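Local atomic coordinates of glycoside hydrolase family 31 (Kribbella flavida DSM 17836, PDB entry 5X3I), a protein that hydrolyses the alpha-1,3-glucosidic linkage of a cyclic tetrasaccharide derived from starch, releasing isomaltose inside the cell. Residues A[271-276]-A[282-287]. The protein carries 1 engineered substitution. Numbering follows the deposited sequence.
Sequences AIYEGD and TGFLDE
Tyr-273 and Gly-283 are the closest pair of residues by CA position, 6.0 Å between their CA atoms, where the end of strand 267-274 faces helix 277-288. This is a strand-to-helix connection: the chain leaves a mixed sheet that also holds strands 223-230 and 237-241, probably part of the N-terminal galactose mutarotase-like domain of this family 31 glycoside hydrolase, turns through Gly-275 and Asp-276, and enters a helix that packs back against the strand. The N-to-C directions of the two short segments make an angle of 136°. At the backbone angles of Gly-275 a CB would jam against the carbonyl O of Glu-274. Asp-276 is the N-cap; its side chain caps a backbone N of the first turn, and OD1 also bonds Thr-279 OG1.

The Tyr-273 ring lies flat against the helix backbone. Its CG stands anti to the carbonyl carbon (chi1 -45°), which carries the ring over the Gly-283 to Phe-284 peptide, with Phe-284 N 3.6 Å above the ring plane, over its centre. Tyr-273 CE1 comes within 3.5 Å of Gly-283 C. A CB on Gly-283 would run into Tyr-273 CD1, so the absent side chain permits this closeness. Phe-284 CB packs 3.9 Å from Tyr-273 CE2, and the Phe-284 ring turns its edge to the tyrosine OH while stacking with Phe-226. With an alanine at Tyr-273, this peptide would probably lose its covering ring and Glu-287 OE2 its phenol donor.

Glu-287 reaches back with an extended chain, and Arg-242 pairs with its OE1. Tyr-273 OH donates to Glu-287 OE2 over 2.7 Å, from well above the carboxylate plane.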
ATOM      1  N   ALA A 271      -2.512  22.547   6.653  1.00 25.37           N
ATOM      2  CA  ALA A 271      -1.282  23.200   6.227  1.00 19.92           C
ATOM      3  C   ALA A 271      -1.387  23.580   4.763  1.00 21.02           C
ATOM      4  O   ALA A 271      -1.862  22.802   3.944  1.00 24.99           O
ATOM      5  CB  ALA A 271      -0.063  22.295   6.470  1.00 21.55           C
ATOM      6  N   ILE A 272      -0.968  24.796   4.447  1.00 22.87           N
ATOM      7  CA  ILE A 272      -0.925  25.268   3.073  1.00 21.51           C
ATOM      8  C   ILE A 272       0.523  25.501   2.664  1.00 21.85           C
ATOM      9  O   ILE A 272       1.269  26.139   3.390  1.00 25.77           O
ATOM     10  CB  ILE A 272      -1.720  26.571   2.893  1.00 26.92           C
ATOM     11  CG1 ILE A 272      -3.182  26.357   3.284  1.00 24.48           C
ATOM     12  CG2 ILE A 272      -1.630  27.058   1.456  1.00 26.27           C
ATOM     13  CD1 ILE A 272      -3.893  25.361   2.417  1.00 25.74           C
ATOM     14  N   TYR A 273       0.923  24.976   1.512  1.00 23.61           N
ATOM     15  CA  TYR A 273       2.290  25.180   1.035  1.00 24.60           C
ATOM     16  C   TYR A 273       2.255  25.941  -0.274  1.00 23.77           C
ATOM     17  O   TYR A 273       1.451  25.634  -1.144  1.00 26.45           O
ATOM     18  CB  TYR A 273       3.027  23.846   0.848  1.00 21.41           C
ATOM     19  CG  TYR A 273       2.853  22.871   1.987  1.00 17.29           C
ATOM     20  CD1 TYR A 273       3.468  23.082   3.204  1.00 17.82           C
ATOM     21  CD2 TYR A 273       2.081  21.737   1.837  1.00 18.73           C
ATOM     22  CE1 TYR A 273       3.317  22.186   4.243  1.00 17.94           C
ATOM     23  CE2 TYR A 273       1.924  20.839   2.869  1.00 17.51           C
ATOM     24  CZ  TYR A 273       2.543  21.070   4.067  1.00 17.75           C
ATOM     25  OH  TYR A 273       2.378  20.185   5.099  1.00 19.68           O
ATOM     26  N   GLU A 274       3.137  26.923  -0.423  1.00 26.14           N
ATOM     27  CA  GLU A 274       3.137  27.744  -1.630  1.00 29.08           C
ATOM     28  C   GLU A 274       4.461  27.660  -2.380  1.00 27.52           C
ATOM     29  O   GLU A 274       5.516  27.604  -1.767  1.00 26.78           O
ATOM     30  CB  GLU A 274       2.830  29.197  -1.271  1.00 29.63           C
ATOM     31  CG  GLU A 274       1.685  29.339  -0.282  1.00 31.72           C
ATOM     32  CD  GLU A 274       0.702  30.412  -0.673  1.00 41.85           C
ATOM     33  OE1 GLU A 274      -0.517  30.197  -0.501  1.00 41.39           O
ATOM     34  OE2 GLU A 274       1.147  31.477  -1.148  1.00 57.08           O
ATOM     35  N   GLY A 275       4.396  27.618  -3.707  1.00 26.00           N
ATOM     36  CA  GLY A 275       5.594  27.655  -4.528  1.00 25.12           C
ATOM     37  C   GLY A 275       5.419  26.840  -5.787  1.00 27.64           C
ATOM     38  O   GLY A 275       4.298  26.470  -6.131  1.00 28.70           O
ATOM     39  N   ASP A 276       6.523  26.544  -6.470  1.00 25.40           N
ATOM     40  CA  ASP A 276       6.492  25.576  -7.560  1.00 24.00           C
ATOM     41  C   ASP A 276       6.307  24.194  -6.931  1.00 23.09           C
ATOM     42  O   ASP A 276       6.468  24.061  -5.721  1.00 24.68           O
ATOM     43  CB  ASP A 276       7.758  25.663  -8.432  1.00 26.75           C
ATOM     44  CG  ASP A 276       9.050  25.463  -7.655  1.00 28.43           C
ATOM     45  OD1 ASP A 276       9.056  24.866  -6.562  1.00 30.05           O
ATOM     46  OD2 ASP A 276      10.092  25.907  -8.170  1.00 34.62           O
ATOM     47  N   THR A 282       8.560  20.161  -0.710  1.00 19.43           N
ATOM     48  CA  THR A 282       9.554  20.380   0.332  1.00 18.31           C
ATOM     49  C   THR A 282       8.887  20.761   1.648  1.00 18.18           C
ATOM     50  O   THR A 282       9.259  20.269   2.708  1.00 22.66           O
ATOM     51  CB  THR A 282      10.560  21.476  -0.064  1.00 18.07           C
ATOM     52  OG1 THR A 282      11.273  21.077  -1.238  1.00 22.89           O
ATOM     53  CG2 THR A 282      11.544  21.743   1.059  1.00 19.96           C
ATOM     54  N   GLY A 283       7.899  21.645   1.571  1.00 23.55           N
ATOM     55  CA  GLY A 283       7.151  22.034   2.751  1.00 20.25           C
ATOM     56  C   GLY A 283       6.468  20.849   3.416  1.00 18.51           C
ATOM     57  O   GLY A 283       6.547  20.687   4.625  1.00 20.41           O
ATOM     58  N   PHE A 284       5.795  20.029   2.618  1.00 16.97           N
ATOM     59  CA  PHE A 284       5.169  18.800   3.109  1.00 16.24           C
ATOM     60  C   PHE A 284       6.209  17.889   3.784  1.00 15.51           C
ATOM     61  O   PHE A 284       6.037  17.488   4.928  1.00 17.89           O
ATOM     62  CB  PHE A 284       4.470  18.071   1.956  1.00 15.07           C
ATOM     63  CG  PHE A 284       3.701  16.831   2.365  1.00 16.34           C
ATOM     64  CD1 PHE A 284       2.844  16.846   3.450  1.00 14.90           C
ATOM     65  CD2 PHE A 284       3.815  15.661   1.628  1.00 14.54           C
ATOM     66  CE1 PHE A 284       2.130  15.721   3.801  1.00 14.93           C
ATOM     67  CE2 PHE A 284       3.109  14.534   1.976  1.00 14.62           C
ATOM     68  CZ  PHE A 284       2.266  14.560   3.059  1.00 15.46           C
ATOM     69  N   LEU A 285       7.301  17.597   3.086  1.00 18.40           N
ATOM     70  CA  LEU A 285       8.268  16.615   3.587  1.00 15.84           C
ATOM     71  C   LEU A 285       9.055  17.149   4.786  1.00 17.11           C
ATOM     72  O   LEU A 285       9.382  16.392   5.692  1.00 19.35           O
ATOM     73  CB  LEU A 285       9.215  16.171   2.466  1.00 15.27           C
ATOM     74  CG  LEU A 285       8.567  15.517   1.235  1.00 17.50           C
ATOM     75  CD1 LEU A 285       9.608  14.869   0.316  1.00 16.20           C
ATOM     76  CD2 LEU A 285       7.486  14.520   1.625  1.00 15.64           C
ATOM     77  N   ASP A 286       9.341  18.451   4.804  1.00 20.70           N
ATOM     78  CA  ASP A 286       9.936  19.080   5.985  1.00 18.25           C
ATOM     79  C   ASP A 286       9.081  18.820   7.215  1.00 18.59           C
ATOM     80  O   ASP A 286       9.587  18.671   8.322  1.00 19.35           O
ATOM     81  CB  ASP A 286      10.099  20.592   5.804  1.00 20.63           C
ATOM     82  CG  ASP A 286      11.387  20.963   5.095  1.00 25.17           C
ATOM     83  OD1 ASP A 286      12.196  20.054   4.826  1.00 22.47           O
ATOM     84  OD2 ASP A 286      11.581  22.164   4.802  1.00 26.41           O
ATOM     85  N   GLU A 287       7.772  18.819   7.009  1.00 19.25           N
ATOM     86  CA  GLU A 287       6.836  18.561   8.086  1.00 17.67           C
ATOM     87  C   GLU A 287       6.676  17.075   8.433  1.00 17.10           C
ATOM     88  O   GLU A 287       6.698  16.712   9.596  1.00 19.01           O
ATOM     89  CB  GLU A 287       5.473  19.158   7.707  1.00 17.87           C
ATOM     90  CG  GLU A 287       4.388  19.020   8.748  1.00 19.66           C
ATOM     91  CD  GLU A 287       3.053  19.621   8.288  1.00 22.08           C
ATOM     92  OE1 GLU A 287       2.011  19.009   8.589  1.00 23.26           O
ATOM     93  OE2 GLU A 287       3.056  20.684   7.621  1.00 23.30           O
TER